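Local coordinates for capsid polyprotein (PDB 3TS3) that forms the dimeric projection (spike) domain of the turkey astrovirus capsid, whose full-length polyprotein probably self-assembles into an icosahedral shell, at residues T53-I57 with L68-A73; T85-F89 with Q100-L105; G151-A155 with L167-T172. All blocks are in the same frame, centred on the assembly; numbering follows the deposited sequence. Where two conformers were deposited one is given.

In the fold
Each of the three contacts brings together parts of a beta hairpin, and they follow one another along the chain without interleaving, in numerical order. Interactions 2 and 3 lie in the large antiparallel sheet of the spike domain, their centres about 19 Å apart on opposite sides of the chain's centre. Interaction 1 is a separate two-stranded hairpin whose centre is about 10 Å from that of interaction 3; the two touch, F69 and L71 packing on R153. Interaction 2, about 27 Å from interaction 1 between centres, alone reaches the second subunit. One face of the sheet near strands 153-159 and 164-171 thus carries the small hairpin, while the part around 87-90 meets the dimer partner.

Interaction 1 (T53-I57 with L68-A73); sequences TIPSI and LFLLDA. Unlike the reference sequence in segment 53-57: I54 (reference Thr). Unlike the reference sequence in segment 68-73: L68 (reference Ser).
The two-stranded antiparallel hairpin of strands 56-59 and 67-70 joins I57 to F69 as a hydrogen-bonded pair: I57 N donates to F69 O, and F69 N returns a bond of 2.9 Å to I57 O. S56 and L70 form the non-hydrogen-bonded pair. A further bond, L71 N to P55 O (3.0 Å), continues the pairing into the loop, although the donor stands 42° out of the carbonyl plane. A water donates to both P55 O and L71 O, so P55 O accepts two hydrogen bonds. Proline has no N-H to give, which suits a position where L71 uses its carbonyl.

I57 and F69 run side by side in the same direction. I57 CB sits over one face of the F69 ring, 3.8 Å from its centroid, in a CH-pi contact offset toward the rim. F69 CG lies between the backbone N and the carbonyl carbon (chi1 62°), which turns the ring beneath the branched isoleucine. Farther along the same side, I57 CG1 reaches L71 CD1 at 4.0 Å, and the P55 ring brings CG to 3.9 Å from L71 CB. F168 touches both I57 and L71, while S56 OG bonds to N126 N and T124 O. Straight backbone bonds thus set the register, while I57, F69, L71 and P55 give the hairpin an apolar side that lies against the main sheet.

Interaction 2 (T85-F89 with Q100-L105); sequences TGVLF and QTMKTL
L88 N donates to Q100 O at 2.9 Å, the firm bond of this antiparallel pairing; the return bond from Q100 N to L88 O is long and weak. V87 and T101 form the neighbouring non-hydrogen-bonded pair. Beyond them M102 N makes only a weak bond to G86 O, as the second strand turns into a short, weakly bonded helix.

The L88 side chain is crossed at about a right angle by both M102 and L105. Its CD2 meets M102 CE at 4.0 Å, whereas CD1 meets L105 CD2 at 3.8 Å, so each branch of the leucine has its own apolar partner. M102 bends at chi2 and chi3 (-55° and 98°), which carries the terminal CE of its flexible thioether back to 3.7 Å from G86 C. M102 CG also comes within 3.8 Å of G86 CA, where glycine has no side chain in the way.

The turn itself is fixed by a capping box: T104 N donates to T101 OG1 at 3.1 Å and T101 N to T104 OG1. T104 OG1 also donates to Q100 OE1 (2.8 Å), in the carbonyl plane and on a lone pair, while T14 OG1 and F17 O hold the same amide from outside.

Strand 34-37 pairs with V87 and F89 through backbone bonds, Y165 of strand 164-171 touches M102 and L105, and F89 of the second subunit packs on V87.

Interaction 3 (G151-A155 with L167-T172); sequences GRRAA and LFFSTT
R152 turns the side of its guanidinium group to S170, gripping one hydroxyl oxygen with two nitrogens: NE to S170 OG measures 3.0 Å and NH2 to S170 OG 2.8 Å. The oxygen lies close to the guanidinium plane, 11° out of it as seen from NE, so both N-H groups converge on it, though neither bond is straight. A weak third bond runs from NE to S170 O. With CG anti to the backbone N (chi1 -168°) and the chain extended from there to NE, the arginine is long enough to span the gap between the splayed strands. R152 NH1 passes T172 CG2 at 3.8 Å, the two side chains lying oblique to each other, and D72 touches the arginine from outside.

Farther along, the side chains become small on one strand and large on the other. A154 CB comes to 3.8 Å from F169 CB, whose ring leads away to meet that of F187. Alanine's lone methyl also fits within 3.4 Å of F168 O. A155 and F168 form a hydrogen-bonded pair, A155 N to F168 O at 3.0 Å and F168 N to A155 O, both nearly straight.

Where the strands splay toward R152, a water donates to R153 O and accepts from S170 N, bridging backbone groups that no longer meet directly. This is an antiparallel beta hairpin within the spike's main sheet, with strands 142-148 and 76-81 flanking the pair.

Interaction 1 (T53-I57 with L68-A73)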
loop_
_atom_site.group_PDB
_atom_site.type_symbol
_atom_site.label_atom_id
_atom_site.label_comp_id
_atom_site.label_asym_id
_atom_site.label_seq_id
_atom_site.Cartn_x
_atom_site.Cartn_y
_atom_site.Cartn_z
ATOM N N THR C 53 -13.370 14.595 -21.196
ATOM C CA THR C 53 -12.784 15.943 -20.799
ATOM C C THR C 53 -13.362 16.497 -19.504
ATOM O O THR C 53 -12.626 17.142 -18.768
ATOM C CB THR C 53 -13.083 17.001 -21.878
ATOM O OG1 THR C 53 -14.480 16.975 -22.195
ATOM C CG2 THR C 53 -12.247 16.747 -23.133
ATOM N N ILE C 54 -14.611 16.177 -19.202
ATOM C CA ILE C 54 -15.189 16.612 -17.939
ATOM C C ILE C 54 -15.858 15.427 -17.265
ATOM O O ILE C 54 -17.061 15.393 -17.082
ATOM C CB ILE C 54 -16.216 17.740 -18.160
ATOM C CG1 ILE C 54 -15.623 18.803 -19.083
ATOM C CG2 ILE C 54 -16.631 18.366 -16.835
ATOM C CD1 ILE C 54 -16.581 19.890 -19.412
ATOM N N PRO C 55 -15.047 14.452 -16.888
ATOM C CA PRO C 55 -15.564 13.270 -16.202
ATOM C C PRO C 55 -16.045 13.573 -14.780
ATOM O O PRO C 55 -15.503 14.445 -14.115
ATOM C CB PRO C 55 -14.350 12.337 -16.166
ATOM C CG PRO C 55 -13.182 13.261 -16.154
ATOM C CD PRO C 55 -13.587 14.392 -17.069
ATOM N N SER C 56 -17.061 12.844 -14.336
ATOM C CA SER C 56 -17.571 12.971 -12.980
ATOM C C SER C 56 -18.120 11.650 -12.484
ATOM O O SER C 56 -18.434 10.772 -13.271
ATOM C CB SER C 56 -18.684 14.018 -12.909
ATOM O OG SER C 56 -19.896 13.499 -13.423
ATOM N N ILE C 57 -18.249 11.541 -11.169
ATOM C CA ILE C 57 -18.930 10.421 -10.559
ATOM C C ILE C 57 -20.158 11.004 -9.855
ATOM O O ILE C 57 -20.034 11.884 -9.026
ATOM C CB ILE C 57 -18.038 9.723 -9.522
ATOM C CG1 ILE C 57 -16.819 9.076 -10.196
ATOM C CG2 ILE C 57 -18.838 8.675 -8.755
ATOM C CD1 ILE C 57 -17.155 8.054 -11.259
ATOM N N LEU C 68 -22.533 15.401 -7.787
ATOM C CA LEU C 68 -21.369 14.716 -8.336
ATOM C C LEU C 68 -20.054 15.208 -7.745
ATOM O O LEU C 68 -20.003 16.251 -7.108
ATOM C CB LEU C 68 -21.329 14.911 -9.848
ATOM C CG LEU C 68 -21.169 16.370 -10.294
ATOM C CD1 LEU C 68 -19.727 16.835 -10.168
ATOM C CD2 LEU C 68 -21.644 16.568 -11.713
ATOM N N PHE C 69 -18.996 14.439 -7.981
ATOM C CA PHE C 69 -17.637 14.896 -7.754
ATOM C C PHE C 69 -16.842 14.763 -9.055
ATOM O O PHE C 69 -16.933 13.757 -9.734
ATOM C CB PHE C 69 -16.951 14.296 -6.504
ATOM C CG PHE C 69 -16.760 12.792 -6.509
ATOM C CD1 PHE C 69 -15.599 12.227 -7.000
ATOM C CD2 PHE C 69 -17.688 11.961 -5.915
ATOM C CE1 PHE C 69 -15.399 10.859 -6.957
ATOM C CE2 PHE C 69 -17.491 10.592 -5.864
ATOM C CZ PHE C 69 -16.345 10.042 -6.386
ATOM N N LEU C 70 -16.129 15.819 -9.423
ATOM C CA LEU C 70 -15.361 15.847 -10.660
ATOM C C LEU C 70 -14.076 15.032 -10.611
ATOM O O LEU C 70 -13.467 14.901 -9.571
ATOM C CB LEU C 70 -15.036 17.288 -11.054
ATOM C CG LEU C 70 -16.208 18.233 -11.300
ATOM C CD1 LEU C 70 -15.698 19.654 -11.367
ATOM C CD2 LEU C 70 -16.926 17.867 -12.584
ATOM N N LEU C 71 -13.663 14.521 -11.762
ATOM C CA LEU C 71 -12.414 13.780 -11.903
ATOM C C LEU C 71 -11.538 14.498 -12.916
ATOM O O LEU C 71 -12.010 15.349 -13.644
ATOM C CB LEU C 71 -12.659 12.354 -12.392
ATOM C CG LEU C 71 -13.503 11.403 -11.553
ATOM C CD1 LEU C 71 -13.520 10.049 -12.239
ATOM C CD2 LEU C 71 -12.989 11.276 -10.140
ATOM N N ASP C 72 -10.259 14.162 -12.946
ATOM C CA ASP C 72 -9.346 14.746 -13.919
ATOM C C ASP C 72 -9.634 14.224 -15.323
ATOM O O ASP C 72 -9.948 13.058 -15.495
ATOM C CB ASP C 72 -7.894 14.431 -13.555
ATOM C CG ASP C 72 -7.458 15.091 -12.268
ATOM O OD1 ASP C 72 -7.424 16.331 -12.209
ATOM O OD2 ASP C 72 -7.140 14.372 -11.312
ATOM N N ALA C 73 -9.503 15.087 -16.320
ATOM C CA ALA C 73 -9.654 14.656 -17.703
ATOM C C ALA C 73 -8.571 13.629 -17.987
ATOM O O ALA C 73 -7.451 13.776 -17.527
ATOM C CB ALA C 73 -9.492 15.846 -18.644
HETATM O O HOH W 1 -14.104 16.841 -14.647
#

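Interaction 2 (T85-F89 with Q100-L105)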
loop_
_atom_site.group_PDB
_atom_site.type_symbol
_atom_site.label_atom_id
_atom_site.label_comp_id
_atom_site.label_asym_id
_atom_site.label_seq_id
_atom_site.Cartn_x
_atom_site.Cartn_y
_atom_site.Cartn_z
ATOM N N THR C 85 -7.687 -9.261 -2.461
ATOM C CA THR C 85 -6.555 -8.887 -1.617
ATOM C C THR C 85 -6.683 -7.575 -0.840
ATOM O O THR C 85 -5.855 -7.272 -0.002
ATOM C CB THR C 85 -5.258 -8.848 -2.437
ATOM O OG1 THR C 85 -5.248 -7.693 -3.280
ATOM C CG2 THR C 85 -5.156 -10.092 -3.296
ATOM N N GLY C 86 -7.729 -6.821 -1.123
ATOM C CA GLY C 86 -7.876 -5.514 -0.518
ATOM C C GLY C 86 -8.021 -5.474 0.991
ATOM O O GLY C 86 -8.667 -6.311 1.593
ATOM N N VAL C 87 -7.396 -4.473 1.595
ATOM C CA VAL C 87 -7.507 -4.249 3.029
ATOM C C VAL C 87 -7.599 -2.752 3.278
ATOM O O VAL C 87 -7.195 -1.966 2.436
ATOM C CB VAL C 87 -6.295 -4.806 3.809
ATOM C CG1 VAL C 87 -6.183 -6.313 3.638
ATOM C CG2 VAL C 87 -5.010 -4.105 3.390
ATOM N N LEU C 88 -8.137 -2.366 4.428
ATOM C CA LEU C 88 -8.123 -0.962 4.807
ATOM C C LEU C 88 -7.216 -0.756 6.004
ATOM O O LEU C 88 -7.359 -1.443 7.002
ATOM C CB LEU C 88 -9.517 -0.451 5.177
ATOM C CG LEU C 88 -10.640 -0.417 4.143
ATOM C CD1 LEU C 88 -11.828 0.372 4.701
ATOM C CD2 LEU C 88 -10.160 0.193 2.826
ATOM N N PHE C 89 -6.295 0.192 5.875
ATOM C CA PHE C 89 -5.475 0.643 6.988
ATOM C C PHE C 89 -6.202 1.821 7.606
ATOM O O PHE C 89 -6.790 2.621 6.906
ATOM C CB PHE C 89 -4.104 1.154 6.534
ATOM C CG PHE C 89 -3.094 0.077 6.235
ATOM C CD1 PHE C 89 -3.061 -0.523 5.001
ATOM C CD2 PHE C 89 -2.155 -0.293 7.175
ATOM C CE1 PHE C 89 -2.133 -1.483 4.711
ATOM C CE2 PHE C 89 -1.225 -1.264 6.898
ATOM C CZ PHE C 89 -1.204 -1.853 5.662
ATOM N N GLN C 100 -9.710 -3.540 8.464
ATOM C CA GLN C 100 -10.723 -4.264 7.702
ATOM C C GLN C 100 -10.087 -5.029 6.572
ATOM O O GLN C 100 -9.081 -4.626 6.032
ATOM C CB GLN C 100 -11.777 -3.349 7.053
ATOM C CG GLN C 100 -12.429 -2.335 7.950
ATOM C CD GLN C 100 -13.574 -2.891 8.770
ATOM O OE1 GLN C 100 -13.930 -4.061 8.675
ATOM N NE2 GLN C 100 -14.161 -2.034 9.579
ATOM N N THR C 101 -10.715 -6.139 6.213
ATOM C CA THR C 101 -10.462 -6.801 4.956
ATOM C C THR C 101 -11.678 -6.436 4.121
ATOM O O THR C 101 -12.626 -5.869 4.626
ATOM C CB THR C 101 -10.380 -8.312 5.066
ATOM O OG1 THR C 101 -11.599 -8.814 5.606
ATOM C CG2 THR C 101 -9.230 -8.723 5.958
ATOM N N MET C 102 -11.654 -6.753 2.840
ATOM C CA MET C 102 -12.821 -6.485 2.017
ATOM C C MET C 102 -13.995 -7.311 2.539
ATOM O O MET C 102 -15.129 -6.879 2.500
ATOM C CB MET C 102 -12.550 -6.745 0.536
ATOM C CG MET C 102 -11.600 -5.726 -0.129
ATOM S SD MET C 102 -12.091 -3.977 0.034
ATOM C CE MET C 102 -11.061 -3.491 1.433
ATOM N N LYS C 103 -13.717 -8.511 3.025
ATOM C CA LYS C 103 -14.791 -9.329 3.572
ATOM C C LYS C 103 -15.455 -8.718 4.806
ATOM O O LYS C 103 -16.664 -8.620 4.873
ATOM C CB LYS C 103 -14.251 -10.715 3.932
ATOM C CG LYS C 103 -15.276 -11.619 4.584
ATOM C CD LYS C 103 -14.653 -12.884 5.129
ATOM C CE LYS C 103 -14.180 -13.788 4.023
ATOM N NZ LYS C 103 -13.816 -15.107 4.610
ATOM N N THR C 104 -14.660 -8.298 5.779
ATOM C CA THR C 104 -15.213 -7.658 6.973
ATOM C C THR C 104 -15.901 -6.325 6.642
ATOM O O THR C 104 -16.866 -5.926 7.275
ATOM C CB THR C 104 -14.192 -7.501 8.120
ATOM O OG1 THR C 104 -13.199 -6.549 7.756
ATOM C CG2 THR C 104 -13.528 -8.832 8.455
ATOM N N LEU C 105 -15.391 -5.649 5.627
ATOM C CA LEU C 105 -15.923 -4.355 5.231
ATOM C C LEU C 105 -17.364 -4.476 4.736
ATOM O O LEU C 105 -18.096 -3.506 4.715
ATOM C CB LEU C 105 -15.026 -3.695 4.189
ATOM C CG LEU C 105 -15.304 -2.222 3.866
ATOM C CD1 LEU C 105 -15.247 -1.331 5.102
ATOM C CD2 LEU C 105 -14.323 -1.756 2.814
#

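Interaction 3 (G151-A155 with L167-T172)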
loop_
_atom_site.group_PDB
_atom_site.type_symbol
_atom_site.label_atom_id
_atom_site.label_comp_id
_atom_site.label_asym_id
_atom_site.label_seq_id
_atom_site.Cartn_x
_atom_site.Cartn_y
_atom_site.Cartn_z
ATOM N N GLY C 151 -2.968 13.056 -5.220
ATOM C CA GLY C 151 -4.177 13.858 -5.259
ATOM C C GLY C 151 -5.023 13.691 -6.514
ATOM O O GLY C 151 -5.765 14.580 -6.885
ATOM N N ARG C 152 -4.919 12.534 -7.154
ATOM C CA ARG C 152 -5.720 12.255 -8.337
ATOM C C ARG C 152 -6.981 11.553 -7.868
ATOM O O ARG C 152 -6.933 10.430 -7.384
ATOM C CB ARG C 152 -4.953 11.353 -9.293
ATOM C CG ARG C 152 -5.583 11.237 -10.665
ATOM C CD ARG C 152 -4.805 10.292 -11.549
ATOM N NE ARG C 152 -5.250 10.354 -12.938
ATOM C CZ ARG C 152 -4.782 11.204 -13.842
ATOM N NH1 ARG C 152 -3.846 12.087 -13.525
ATOM N NH2 ARG C 152 -5.264 11.169 -15.071
ATOM N N ARG C 153 -8.104 12.242 -8.019
ATOM C CA ARG C 153 -9.391 11.771 -7.541
ATOM C C ARG C 153 -9.819 10.494 -8.247
ATOM O O ARG C 153 -9.584 10.311 -9.436
ATOM C CB ARG C 153 -10.460 12.852 -7.730
ATOM C CG ARG C 153 -11.764 12.635 -6.953
ATOM C CD ARG C 153 -11.752 13.488 -5.722
ATOM N NE ARG C 153 -12.964 13.468 -4.905
ATOM C CZ ARG C 153 -13.763 14.513 -4.738
ATOM N NH1 ARG C 153 -13.514 15.651 -5.370
ATOM N NH2 ARG C 153 -14.807 14.422 -3.933
ATOM N N ALA C 154 -10.466 9.627 -7.473
ATOM C CA ALA C 154 -10.888 8.301 -7.906
ATOM C C ALA C 154 -12.119 7.858 -7.124
ATOM O O ALA C 154 -12.560 8.541 -6.225
ATOM C CB ALA C 154 -9.764 7.300 -7.718
ATOM N N ALA C 155 -12.675 6.713 -7.489
ATOM C CA ALA C 155 -13.839 6.206 -6.795
ATOM C C ALA C 155 -13.701 4.738 -6.454
ATOM O O ALA C 155 -13.194 3.969 -7.243
ATOM C CB ALA C 155 -15.083 6.420 -7.636
ATOM N N LEU C 167 -12.318 -0.563 -7.936
ATOM C CA LEU C 167 -11.564 0.670 -7.827
ATOM C C LEU C 167 -11.474 1.284 -9.220
ATOM O O LEU C 167 -10.959 0.673 -10.132
ATOM C CB LEU C 167 -10.169 0.375 -7.278
ATOM C CG LEU C 167 -9.223 1.568 -7.151
ATOM C CD1 LEU C 167 -9.731 2.593 -6.157
ATOM C CD2 LEU C 167 -7.835 1.092 -6.787
ATOM N N PHE C 168 -12.009 2.490 -9.370
ATOM C CA PHE C 168 -12.099 3.137 -10.671
ATOM C C PHE C 168 -11.261 4.405 -10.696
ATOM O O PHE C 168 -11.459 5.291 -9.890
ATOM C CB PHE C 168 -13.573 3.453 -10.960
ATOM C CG PHE C 168 -13.793 4.284 -12.191
ATOM C CD1 PHE C 168 -13.574 3.751 -13.435
ATOM C CD2 PHE C 168 -14.246 5.586 -12.102
ATOM C CE1 PHE C 168 -13.785 4.491 -14.563
ATOM C CE2 PHE C 168 -14.450 6.333 -13.236
ATOM C CZ PHE C 168 -14.217 5.787 -14.460
ATOM N N PHE C 169 -10.309 4.456 -11.618
ATOM C CA PHE C 169 -9.403 5.584 -11.705
ATOM C C PHE C 169 -8.805 5.705 -13.098
ATOM O O PHE C 169 -8.821 4.763 -13.866
ATOM C CB PHE C 169 -8.287 5.416 -10.666
ATOM C CG PHE C 169 -7.443 4.198 -10.879
ATOM C CD1 PHE C 169 -6.212 4.302 -11.485
ATOM C CD2 PHE C 169 -7.886 2.956 -10.493
ATOM C CE1 PHE C 169 -5.447 3.204 -11.689
ATOM C CE2 PHE C 169 -7.117 1.850 -10.695
ATOM C CZ PHE C 169 -5.892 1.973 -11.283
ATOM N N SER C 170 -8.270 6.876 -13.418
ATOM C CA SER C 170 -7.603 7.060 -14.695
ATOM C C SER C 170 -6.088 7.049 -14.517
ATOM O O SER C 170 -5.586 7.228 -13.423
ATOM C CB SER C 170 -8.031 8.367 -15.363
ATOM O OG SER C 170 -7.522 9.485 -14.662
ATOM N N THR C 171 -5.382 6.823 -15.616
ATOM C CA THR C 171 -3.936 6.921 -15.655
ATOM C C THR C 171 -3.562 7.860 -16.797
ATOM O O THR C 171 -4.332 8.039 -17.728
ATOM C CB THR C 171 -3.230 5.556 -15.856
ATOM O OG1 THR C 171 -3.793 4.869 -16.975
ATOM C CG2 THR C 171 -3.371 4.690 -14.622
ATOM N N THR C 172 -2.402 8.490 -16.680
ATOM C CA THR C 172 -1.899 9.406 -17.699
ATOM C C THR C 172 -1.537 8.703 -19.004
ATOM O O THR C 172 -1.553 9.310 -20.062
ATOM C CB THR C 172 -0.711 10.208 -17.197
ATOM O OG1 THR C 172 0.316 9.308 -16.780
ATOM C CG2 THR C 172 -1.121 11.083 -16.040
HETATM O O HOH W 2 -8.026 8.799 -11.307
#